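Local coordinates for Thg1-like uncharacterized protein (Bacillus thuringiensis, PDB 4KGM) that probably adds nucleotides to the 5' end of tRNA, as tRNA(His) guanylyltransferases do, through a polymerase palm-like catalytic domain that binds ATP and magnesium, at residues L49-A52 and F53-T56; T109-F112 and N113-R117; K18-E21 and R22-V25; V134-Q137 and D138-A141. All blocks are in the same frame, centred on the assembly; numbering follows the deposited sequence.

Interaction 1: residues L49-A52 and F53-T56. With ATP (adenosine-5'-triphosphate), chain E.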
loop_
_atom_site.group_PDB
_atom_site.type_symbol
_atom_site.label_atom_id
_atom_site.label_comp_id
_atom_site.label_asym_id
_atom_site.label_seq_id
_atom_site.Cartn_x
_atom_site.Cartn_y
_atom_site.Cartn_z
ATOM N N LEU A 49 29.235 22.773 5.467
ATOM C CA LEU A 49 28.059 22.047 5.005
ATOM C C LEU A 49 27.907 20.727 5.754
ATOM O O LEU A 49 26.812 20.372 6.191
ATOM C CB LEU A 49 28.151 21.783 3.502
ATOM C CG LEU A 49 26.975 21.030 2.880
ATOM C CD1 LEU A 49 25.722 21.889 2.893
ATOM C CD2 LEU A 49 27.308 20.579 1.468
ATOM N N ALA A 50 29.016 20.009 5.903
ATOM C CA ALA A 50 29.011 18.721 6.583
ATOM C C ALA A 50 28.601 18.851 8.050
ATOM O O ALA A 50 27.868 18.013 8.569
ATOM C CB ALA A 50 30.372 18.056 6.465
ATOM N N GLU A 51 29.072 19.904 8.712
ATOM C CA GLU A 51 28.743 20.130 10.117
ATOM C C GLU A 51 27.307 20.613 10.296
ATOM O O GLU A 51 26.765 20.583 11.403
ATOM C CB GLU A 51 29.719 21.123 10.752
ATOM C CG GLU A 51 31.111 20.559 10.978
ATOM C CD GLU A 51 32.046 21.552 11.639
ATOM O OE1 GLU A 51 31.587 22.656 12.002
ATOM O OE2 GLU A 51 33.243 21.225 11.796
ATOM N N ALA A 52 26.697 21.066 9.205
ATOM C CA ALA A 52 25.300 21.478 9.226
ATOM C C ALA A 52 24.402 20.247 9.169
ATOM O O ALA A 52 23.311 20.232 9.744
ATOM C CB ALA A 52 25.003 22.412 8.066
ATOM N N PHE A 53 24.869 19.216 8.470
ATOM C CA PHE A 53 24.173 17.936 8.429
ATOM C C PHE A 53 24.303 17.223 9.767
ATOM O O PHE A 53 23.367 16.566 10.226
ATOM C CB PHE A 53 24.730 17.047 7.317
ATOM C CG PHE A 53 24.117 17.301 5.969
ATOM C CD1 PHE A 53 22.848 16.831 5.670
ATOM C CD2 PHE A 53 24.814 17.997 4.994
ATOM C CE1 PHE A 53 22.283 17.059 4.432
ATOM C CE2 PHE A 53 24.254 18.227 3.752
ATOM C CZ PHE A 53 22.986 17.759 3.472
ATOM N N TRP A 54 25.469 17.356 10.390
ATOM C CA TRP A 54 25.734 16.696 11.662
ATOM C C TRP A 54 24.846 17.256 12.768
ATOM O O TRP A 54 24.387 16.520 13.638
ATOM C CB TRP A 54 27.212 16.819 12.037
ATOM C CG TRP A 54 28.133 16.206 11.027
ATOM C CD1 TRP A 54 27.788 15.371 10.003
ATOM C CD2 TRP A 54 29.552 16.390 10.934
ATOM N NE1 TRP A 54 28.903 15.022 9.281
ATOM C CE2 TRP A 54 29.999 15.633 9.833
ATOM C CE3 TRP A 54 30.486 17.118 11.676
ATOM C CZ2 TRP A 54 31.340 15.584 9.456
ATOM C CZ3 TRP A 54 31.818 17.067 11.301
ATOM C CH2 TRP A 54 32.231 16.305 10.202
ATOM N N GLU A 55 24.606 18.563 12.726
ATOM C CA GLU A 55 23.700 19.197 13.676
ATOM C C GLU A 55 22.263 18.805 13.362
ATOM O O GLU A 55 21.426 18.698 14.257
ATOM C CB GLU A 55 23.856 20.717 13.647
ATOM C CG GLU A 55 25.140 21.211 14.284
ATOM C CD GLU A 55 25.259 20.797 15.738
ATOM O OE1 GLU A 55 24.384 21.186 16.542
ATOM O OE2 GLU A 55 26.222 20.077 16.078
ATOM N N THR A 56 21.987 18.593 12.080
ATOM C CA THR A 56 20.679 18.125 11.648
ATOM C C THR A 56 20.463 16.698 12.139
ATOM O O THR A 56 19.397 16.364 12.660
ATOM C CB THR A 56 20.545 18.174 10.115
ATOM O OG1 THR A 56 20.680 19.529 9.667
ATOM C CG2 THR A 56 19.193 17.638 9.677
HETATM P PG ATP E . 18.294 14.959 -6.415
HETATM O O1G ATP E . 18.534 13.720 -7.245
HETATM O O2G ATP E . 17.033 15.716 -6.764
HETATM O O3G ATP E . 18.487 14.745 -4.933
HETATM P PB ATP E . 20.950 15.906 -6.205
HETATM O O1B ATP E . 20.829 16.085 -4.710
HETATM O O2B ATP E . 21.833 16.850 -6.984
HETATM O O3B ATP E . 19.482 15.955 -6.867
HETATM P PA ATP E . 22.550 13.718 -5.582
HETATM O O1A ATP E . 23.108 12.505 -6.285
HETATM O O2A ATP E . 21.962 13.596 -4.197
HETATM O O3A ATP E . 21.450 14.410 -6.530
HETATM O "O5'" ATP E . 23.674 14.871 -5.547
HETATM C "C5'" ATP E . 24.369 15.184 -4.343
HETATM C "C4'" ATP E . 25.243 16.410 -4.579
HETATM O "O4'" ATP E . 25.590 17.039 -3.343
HETATM C "C3'" ATP E . 26.544 16.049 -5.279
HETATM O "O3'" ATP E . 26.540 16.571 -6.611
HETATM C "C2'" ATP E . 27.644 16.705 -4.467
HETATM O "O2'" ATP E . 28.451 17.538 -5.305
HETATM C "C1'" ATP E . 26.926 17.540 -3.419
HETATM N N9 ATP E . 27.605 17.442 -2.101
HETATM C C8 ATP E . 27.403 16.488 -1.172
HETATM N N7 ATP E . 28.184 16.694 -0.081
HETATM C C5 ATP E . 28.908 17.805 -0.305
HETATM C C6 ATP E . 29.928 18.585 0.436
HETATM N N6 ATP E . 30.341 18.206 1.670
HETATM N N1 ATP E . 30.431 19.688 -0.161
HETATM C C2 ATP E . 30.029 20.075 -1.386
HETATM N N3 ATP E . 29.110 19.418 -2.114
HETATM C C4 ATP E . 28.523 18.295 -1.637
#
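One face of the Trp54 indole carries the backbone of the preceding helical turn: Ala50 O stands 2.9 Å above the ring plane, displaced from the ring centre, and Glu51 CA lies over the same plane. The motif is two successive turns of the alpha-helix 47-63 in the palm-like catalytic domain, tied by i to i+4 main-chain bonds. At the six-membered part of the indole, Glu51 CG comes to 3.6 Å from Trp54 CE3, the carboxylate plane being turned 36° from the ring; the acid end reaches back to Gln47. Ala50 CB adds a methyl contact to Trp54 CZ2. Trp195 and His221 meet the indole edge-to-face.

The Phe53 ring is approached obliquely by Leu49 O, and it stacks with His72 outside these residues. Leu49 and Phe53 run side by side in the same direction, with Leu49 CG 4.0 Å from Phe53 CE2. Leu49 gains this course by holding CG anti to the backbone N (chi1 -180°); chi2 (68°) then turns CD1 to Phe53 CE2 and CD2 to the adenine. This side chain therefore joins the helix to the nucleotide pocket.

Main-chain bonds Phe53 N to Leu49 O, Trp54 N to Ala50 O and Glu55 N to Glu51 O hold the helix. Ala52 O accepts twice, from Thr56 N and from Thr56 OG1, the latter at 2.7 Å. On the ligand side, Leu49 CD2 ends 3.5 Å from C6 of ATP.

Interaction 2: residues T109-F112 and N113-R117; sequences TAKF and NEVMR
Lys111 starts with CG opposite its backbone N (chi1 177°) and then bends at both chi2 and chi3, which folds the chain along the helix and carries the ammonium toward Glu114. Glu114 also has CG anti to N but continues extended, and the two chains meet at an angle. The resulting i to i+3 salt bridge puts Lys111 NZ 2.6 Å from Glu114 OE2, on the syn side of the carboxylate and 23° out of its plane. Lys111 CD meanwhile rests 3.8 Å from Val115 CG2.

On another side of this helix, 97-119, Met116 SD stands 5.0 Å from the centroid of the Phe112 ring and 32° off its normal, an oblique Met-aromatic contact. The apolar surface so formed packs on Leu49 of the helix 47-63. Thr109 and Asn113 lie alongside each other, Thr109 CG2 being 3.4 Å from Asn113 ND2; Asn113 OD1 accepts from Ala126 N. Backbone i to i+4 bonds join the two halves, Met116 N reaching Phe112 O at 2.9 Å.

Glu114 OE1 also pairs with Arg117 of the second subunit. One carboxylate thus faces two cations, an arrangement that would be expected to favour its ionised form and that links this helix face to the second subunit.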
loop_
_atom_site.group_PDB
_atom_site.type_symbol
_atom_site.label_atom_id
_atom_site.label_comp_id
_atom_site.label_asym_id
_atom_site.label_seq_id
_atom_site.Cartn_x
_atom_site.Cartn_y
_atom_site.Cartn_z
ATOM N N THR A 109 14.653 19.654 7.274
ATOM C CA THR A 109 14.571 20.937 6.588
ATOM C C THR A 109 14.696 22.117 7.552
ATOM O O THR A 109 15.419 23.077 7.279
ATOM C CB THR A 109 13.250 21.060 5.809
ATOM O OG1 THR A 109 13.172 20.016 4.830
ATOM C CG2 THR A 109 13.156 22.406 5.112
ATOM N N ALA A 110 13.996 22.036 8.680
ATOM C CA ALA A 110 13.970 23.128 9.650
ATOM C C ALA A 110 15.346 23.406 10.252
ATOM O O ALA A 110 15.824 24.542 10.239
ATOM C CB ALA A 110 12.955 22.839 10.750
ATOM N N LYS A 111 15.979 22.364 10.778
ATOM C CA LYS A 111 17.273 22.508 11.432
ATOM C C LYS A 111 18.371 22.906 10.451
ATOM O O LYS A 111 19.162 23.807 10.733
ATOM C CB LYS A 111 17.651 21.218 12.169
ATOM C CG LYS A 111 19.027 21.242 12.834
ATOM C CD LYS A 111 19.199 22.445 13.758
ATOM C CE LYS A 111 18.186 22.444 14.893
ATOM N NZ LYS A 111 18.282 23.675 15.729
ATOM N N PHE A 112 18.408 22.237 9.302
ATOM C CA PHE A 112 19.446 22.472 8.303
ATOM C C PHE A 112 19.442 23.915 7.809
ATOM O O PHE A 112 20.479 24.581 7.813
ATOM C CB PHE A 112 19.281 21.513 7.122
ATOM C CG PHE A 112 20.429 21.535 6.157
ATOM C CD1 PHE A 112 21.536 20.728 6.361
ATOM C CD2 PHE A 112 20.401 22.354 5.040
ATOM C CE1 PHE A 112 22.593 20.743 5.474
ATOM C CE2 PHE A 112 21.456 22.372 4.149
ATOM C CZ PHE A 112 22.552 21.565 4.367
ATOM N N ASN A 113 18.277 24.392 7.384
ATOM C CA ASN A 113 18.142 25.767 6.920
ATOM C C ASN A 113 18.532 26.781 7.993
ATOM O O ASN A 113 19.190 27.776 7.698
ATOM C CB ASN A 113 16.719 26.034 6.423
ATOM C CG ASN A 113 16.505 25.576 4.992
ATOM O OD1 ASN A 113 17.339 25.818 4.117
ATOM N ND2 ASN A 113 15.383 24.908 4.745
ATOM N N GLU A 114 18.132 26.518 9.235
ATOM C CA GLU A 114 18.456 27.402 10.352
ATOM C C GLU A 114 19.963 27.557 10.540
ATOM O O GLU A 114 20.480 28.672 10.603
ATOM C CB GLU A 114 17.833 26.887 11.650
ATOM C CG GLU A 114 18.361 27.587 12.897
ATOM C CD GLU A 114 17.821 26.994 14.184
ATOM O OE1 GLU A 114 16.801 27.503 14.696
ATOM O OE2 GLU A 114 18.421 26.022 14.690
ATOM N N VAL A 115 20.658 26.428 10.633
ATOM C CA VAL A 115 22.100 26.420 10.843
ATOM C C VAL A 115 22.850 27.027 9.659
ATOM O O VAL A 115 23.783 27.810 9.837
ATOM C CB VAL A 115 22.617 24.986 11.098
ATOM C CG1 VAL A 115 24.140 24.945 11.071
ATOM C CG2 VAL A 115 22.086 24.462 12.423
ATOM N N MET A 116 22.427 26.673 8.453
ATOM C CA MET A 116 23.120 27.108 7.247
ATOM C C MET A 116 22.993 28.614 7.016
ATOM O O MET A 116 23.867 29.228 6.407
ATOM C CB MET A 116 22.609 26.337 6.030
ATOM C CG MET A 116 23.662 26.119 4.963
ATOM S SD MET A 116 25.027 25.088 5.535
ATOM C CE MET A 116 26.160 25.255 4.161
ATOM N N ARG A 117 21.913 29.201 7.511
ATOM C CA ARG A 117 21.702 30.630 7.356
ATOM C C ARG A 117 22.823 31.380 8.059
ATOM O O ARG A 117 23.292 32.413 7.584
ATOM C CB ARG A 117 20.347 31.040 7.934
ATOM C CG ARG A 117 19.189 30.902 6.959
ATOM C CD ARG A 117 19.595 31.322 5.556
ATOM N NE ARG A 117 18.447 31.738 4.756
ATOM C CZ ARG A 117 17.981 31.063 3.710
ATOM N NH1 ARG A 117 18.371 29.813 3.498
ATOM N NH2 ARG A 117 17.123 31.636 2.877
#

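Interaction 3: residues K18-E21 and R22-V25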
loop_
_atom_site.group_PDB
_atom_site.type_symbol
_atom_site.label_atom_id
_atom_site.label_comp_id
_atom_site.label_asym_id
_atom_site.label_seq_id
_atom_site.Cartn_x
_atom_site.Cartn_y
_atom_site.Cartn_z
ATOM N N LYS A 18 0.414 1.966 7.053
ATOM C CA LYS A 18 1.161 1.749 8.282
ATOM C C LYS A 18 2.170 0.619 8.130
ATOM O O LYS A 18 1.870 -0.424 7.550
ATOM C CB LYS A 18 0.219 1.455 9.452
ATOM C CG LYS A 18 -0.535 2.673 9.962
ATOM C CD LYS A 18 -1.297 2.353 11.237
ATOM C CE LYS A 18 -1.891 3.606 11.860
ATOM N NZ LYS A 18 -2.670 3.295 13.090
ATOM N N LEU A 19 3.373 0.840 8.647
ATOM C CA LEU A 19 4.399 -0.191 8.661
ATOM C C LEU A 19 4.085 -1.200 9.759
ATOM O O LEU A 19 3.634 -0.819 10.840
ATOM C CB LEU A 19 5.775 0.430 8.910
ATOM C CG LEU A 19 6.311 1.408 7.864
ATOM C CD1 LEU A 19 7.530 2.143 8.398
ATOM C CD2 LEU A 19 6.655 0.677 6.572
ATOM N N PRO A 20 4.314 -2.492 9.482
ATOM C CA PRO A 20 4.159 -3.514 10.522
ATOM C C PRO A 20 5.083 -3.214 11.695
ATOM O O PRO A 20 6.223 -2.805 11.483
ATOM C CB PRO A 20 4.577 -4.812 9.814
ATOM C CG PRO A 20 5.307 -4.379 8.581
ATOM C CD PRO A 20 4.693 -3.076 8.185
ATOM N N GLU A 21 4.584 -3.403 12.913
ATOM C CA GLU A 21 5.316 -3.035 14.119
ATOM C C GLU A 21 6.318 -4.104 14.545
ATOM O O GLU A 21 6.444 -5.147 13.902
ATOM C CB GLU A 21 4.339 -2.759 15.266
ATOM C CG GLU A 21 3.322 -1.663 14.973
ATOM C CD GLU A 21 2.308 -1.490 16.092
ATOM O OE1 GLU A 21 2.471 -2.132 17.150
ATOM O OE2 GLU A 21 1.343 -0.717 15.912
ATOM N N ARG A 22 7.022 -3.823 15.639
ATOM C CA ARG A 22 8.004 -4.737 16.223
ATOM C C ARG A 22 9.060 -5.238 15.241
ATOM O O ARG A 22 9.433 -6.410 15.266
ATOM C CB ARG A 22 7.314 -5.914 16.922
ATOM C CG ARG A 22 6.544 -5.517 18.172
ATOM C CD ARG A 22 6.161 -6.734 18.997
ATOM N NE ARG A 22 7.336 -7.467 19.462
ATOM C CZ ARG A 22 8.027 -7.153 20.553
ATOM N NH1 ARG A 22 7.664 -6.114 21.293
ATOM N NH2 ARG A 22 9.084 -7.874 20.903
ATOM N N MET A 23 9.538 -4.343 14.384
ATOM C CA MET A 23 10.644 -4.653 13.486
ATOM C C MET A 23 11.388 -3.376 13.086
ATOM O O MET A 23 10.798 -2.295 13.078
ATOM C CB MET A 23 10.158 -5.441 12.260
ATOM C CG MET A 23 9.171 -4.718 11.372
ATOM S SD MET A 23 8.701 -5.747 9.961
ATOM C CE MET A 23 7.966 -7.149 10.801
ATOM N N PRO A 24 12.693 -3.496 12.780
ATOM C CA PRO A 24 13.542 -2.344 12.447
ATOM C C PRO A 24 12.957 -1.448 11.360
ATOM O O PRO A 24 12.500 -1.941 10.328
ATOM C CB PRO A 24 14.826 -3.000 11.936
ATOM C CG PRO A 24 14.890 -4.292 12.660
ATOM C CD PRO A 24 13.465 -4.752 12.805
ATOM N N VAL A 25 12.974 -0.141 11.606
ATOM C CA VAL A 25 12.531 0.842 10.622
ATOM C C VAL A 25 13.700 1.721 10.180
ATOM O O VAL A 25 14.468 2.210 11.008
ATOM C CB VAL A 25 11.401 1.736 11.182
ATOM C CG1 VAL A 25 11.173 2.943 10.286
ATOM C CG2 VAL A 25 10.119 0.932 11.342
HETATM O O HOH W 1 8.049 -1.519 12.782
#
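Leu19 CD1 lies 4.1 Å from Val25 CG2 and almost as near Val25 CG1, so one methyl of the leucine sits against both branches of the valine. In a second apolar contact Pro20 CG touches Met23 SD at 3.9 Å, the sulfur meeting the ring at its CG corner. Met23 reaches it with CG between its own N and carbonyl carbon (chi1 62°), a torsion that also brings Met23 CG to 3.5 Å from Pro20 O.

Water supplies the polar link. No direct hydrogen bond spans the two halves; instead a single water donates to Pro20 O at 2.6 Å and to Met23 O at 2.9 Å, bridging two carbonyls that could not bond to each other.

The charged ends turn outward to other copies of the protein. Glu21 OE2 forms a salt bridge with Arg10 of the fourth subunit, and Arg22 NH2 one with Asp138 of the third.

At Arg22 the backbone adopts positive phi (53°, psi 41°), the left-handed helical region, a conformation that contributes to the reversal of the chain. The arrangement is a loop that doubles back on itself, leading from helix 4-13 into strand 25-31 of the palm-like domain's antiparallel sheet, where three other subunits pack on it.

Interaction 4: residues V134-Q137 and D138-A141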
loop_
_atom_site.group_PDB
_atom_site.type_symbol
_atom_site.label_atom_id
_atom_site.label_comp_id
_atom_site.label_asym_id
_atom_site.label_seq_id
_atom_site.Cartn_x
_atom_site.Cartn_y
_atom_site.Cartn_z
ATOM N N VAL A 134 10.783 -0.933 6.315
ATOM C CA VAL A 134 11.189 -1.870 7.355
ATOM C C VAL A 134 12.294 -2.785 6.842
ATOM O O VAL A 134 12.488 -2.934 5.633
ATOM C CB VAL A 134 10.009 -2.729 7.862
ATOM C CG1 VAL A 134 8.950 -1.853 8.523
ATOM C CG2 VAL A 134 9.413 -3.539 6.721
ATOM N N LEU A 135 13.021 -3.392 7.772
ATOM C CA LEU A 135 14.079 -4.331 7.437
ATOM C C LEU A 135 14.098 -5.463 8.446
ATOM O O LEU A 135 13.857 -5.244 9.632
ATOM C CB LEU A 135 15.443 -3.637 7.438
ATOM C CG LEU A 135 15.835 -2.796 6.224
ATOM C CD1 LEU A 135 17.229 -2.235 6.419
ATOM C CD2 LEU A 135 15.774 -3.628 4.961
ATOM N N PRO A 136 14.377 -6.685 7.978
ATOM C CA PRO A 136 14.615 -7.782 8.919
ATOM C C PRO A 136 15.884 -7.511 9.718
ATOM O O PRO A 136 16.765 -6.798 9.236
ATOM C CB PRO A 136 14.790 -9.002 8.008
ATOM C CG PRO A 136 15.098 -8.450 6.659
ATOM C CD PRO A 136 14.411 -7.128 6.575
ATOM N N GLN A 137 15.964 -8.065 10.924
ATOM C CA GLN A 137 17.087 -7.813 11.823
ATOM C C GLN A 137 18.455 -8.130 11.216
ATOM O O GLN A 137 19.426 -7.414 11.459
ATOM C CB GLN A 137 16.906 -8.585 13.132
ATOM C CG GLN A 137 15.833 -8.018 14.049
ATOM C CD GLN A 137 15.648 -8.846 15.307
ATOM O OE1 GLN A 137 15.292 -10.022 15.243
ATOM N NE2 GLN A 137 15.892 -8.233 16.460
ATOM N N ASP A 138 18.533 -9.197 10.427
ATOM C CA ASP A 138 19.809 -9.600 9.844
ATOM C C ASP A 138 20.108 -8.891 8.522
ATOM O O ASP A 138 20.889 -9.382 7.706
ATOM C CB ASP A 138 19.895 -11.125 9.683
ATOM C CG ASP A 138 18.844 -11.688 8.736
ATOM O OD1 ASP A 138 18.756 -12.929 8.630
ATOM O OD2 ASP A 138 18.098 -10.907 8.107
ATOM N N GLU A 139 19.477 -7.740 8.317
ATOM C CA GLU A 139 19.716 -6.944 7.121
ATOM C C GLU A 139 20.000 -5.485 7.463
ATOM O O GLU A 139 20.307 -4.683 6.582
ATOM C CB GLU A 139 18.532 -7.042 6.153
ATOM C CG GLU A 139 18.412 -8.381 5.434
ATOM C CD GLU A 139 19.307 -8.484 4.213
ATOM O OE1 GLU A 139 20.457 -8.000 4.265
ATOM O OE2 GLU A 139 18.856 -9.048 3.193
ATOM N N VAL A 140 19.903 -5.150 8.746
ATOM C CA VAL A 140 20.132 -3.780 9.191
ATOM C C VAL A 140 21.596 -3.385 9.024
ATOM O O VAL A 140 21.900 -2.325 8.479
ATOM C CB VAL A 140 19.707 -3.576 10.656
ATOM C CG1 VAL A 140 19.916 -2.124 11.070
ATOM C CG2 VAL A 140 18.255 -3.984 10.845
ATOM N N ALA A 141 22.498 -4.243 9.494
ATOM C CA ALA A 141 23.925 -4.022 9.305
ATOM C C ALA A 141 24.232 -3.938 7.818
ATOM O O ALA A 141 24.935 -3.034 7.371
ATOM C CB ALA A 141 24.730 -5.134 9.953
HETATM O O HOH W 2 22.212 -7.009 10.809
#
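Van der Waals contacts centre on Pro136. Its ring atom CG lies 3.5 Å from Glu139 CG, the aliphatic part of the glutamate passing across the proline; a bend at chi2 (-83°) then takes the carboxylate away. Pro136 CB also meets Asp138 OD2 at 3.8 Å. Leu135 contributes CD1, 3.9 Å from Glu139 O, and its CB approaches Val140 CG2 more loosely at 4.4 Å.

One direct hydrogen bond closes the turn: Glu139 N donates to Pro136 O at 3.0 Å, with the donor well above the carbonyl plane (50° out of it). This i to i+3 bond brings the chain round just ahead of the helix, where Glu139 occupies the N-cap position. A water continues the polar path, lying 2.9 Å from Gln137 O, to which it can donate, and accepting from Ala141 N at 3.1 Å, so that an amide of the first helical turn is satisfied by solvent.

The ionic contacts go to other subunits. Glu139 OE2 forms a salt bridge with Arg7 of the second subunit and a hydrogen bond with its Tyr11 OH; Asp138 makes the reciprocal bridge to Arg22 of the third.

The turn links the strand 128-134, at an edge of the sheet within this chain, to the helix 140-160. Leu135 packs on Ile26 of the neighbouring strand 25-31, and Val140 packs on Val233 and Val237 of the helix 231-237.

Overall arrangement
Along the chain the order is interaction 3, 1, 2, 4. Interactions 1 and 2, with centres 9 Å apart, join the helices 47-63 and 97-119: Phe53 CE2 meets Phe112 CE1 at 3.5 Å, and Leu49 CD1 meets Met116 CE at 3.6 Å. Interactions 3 and 4 form a second pair, 11 Å between centres, at the adjacent antiparallel strands 25-31 and 128-134, where Pro24 O and Leu135 N make a probable hydrogen bond of 3.0 Å. Centre to centre, interaction 1 is about 28 Å from interaction 3 and about 26 Å from interaction 4, across the chain's centre. The first pair contributes Leu49 to the ATP pocket and so lies by the nucleotide site; interactions 2, 3 and 4 all contact the second subunit.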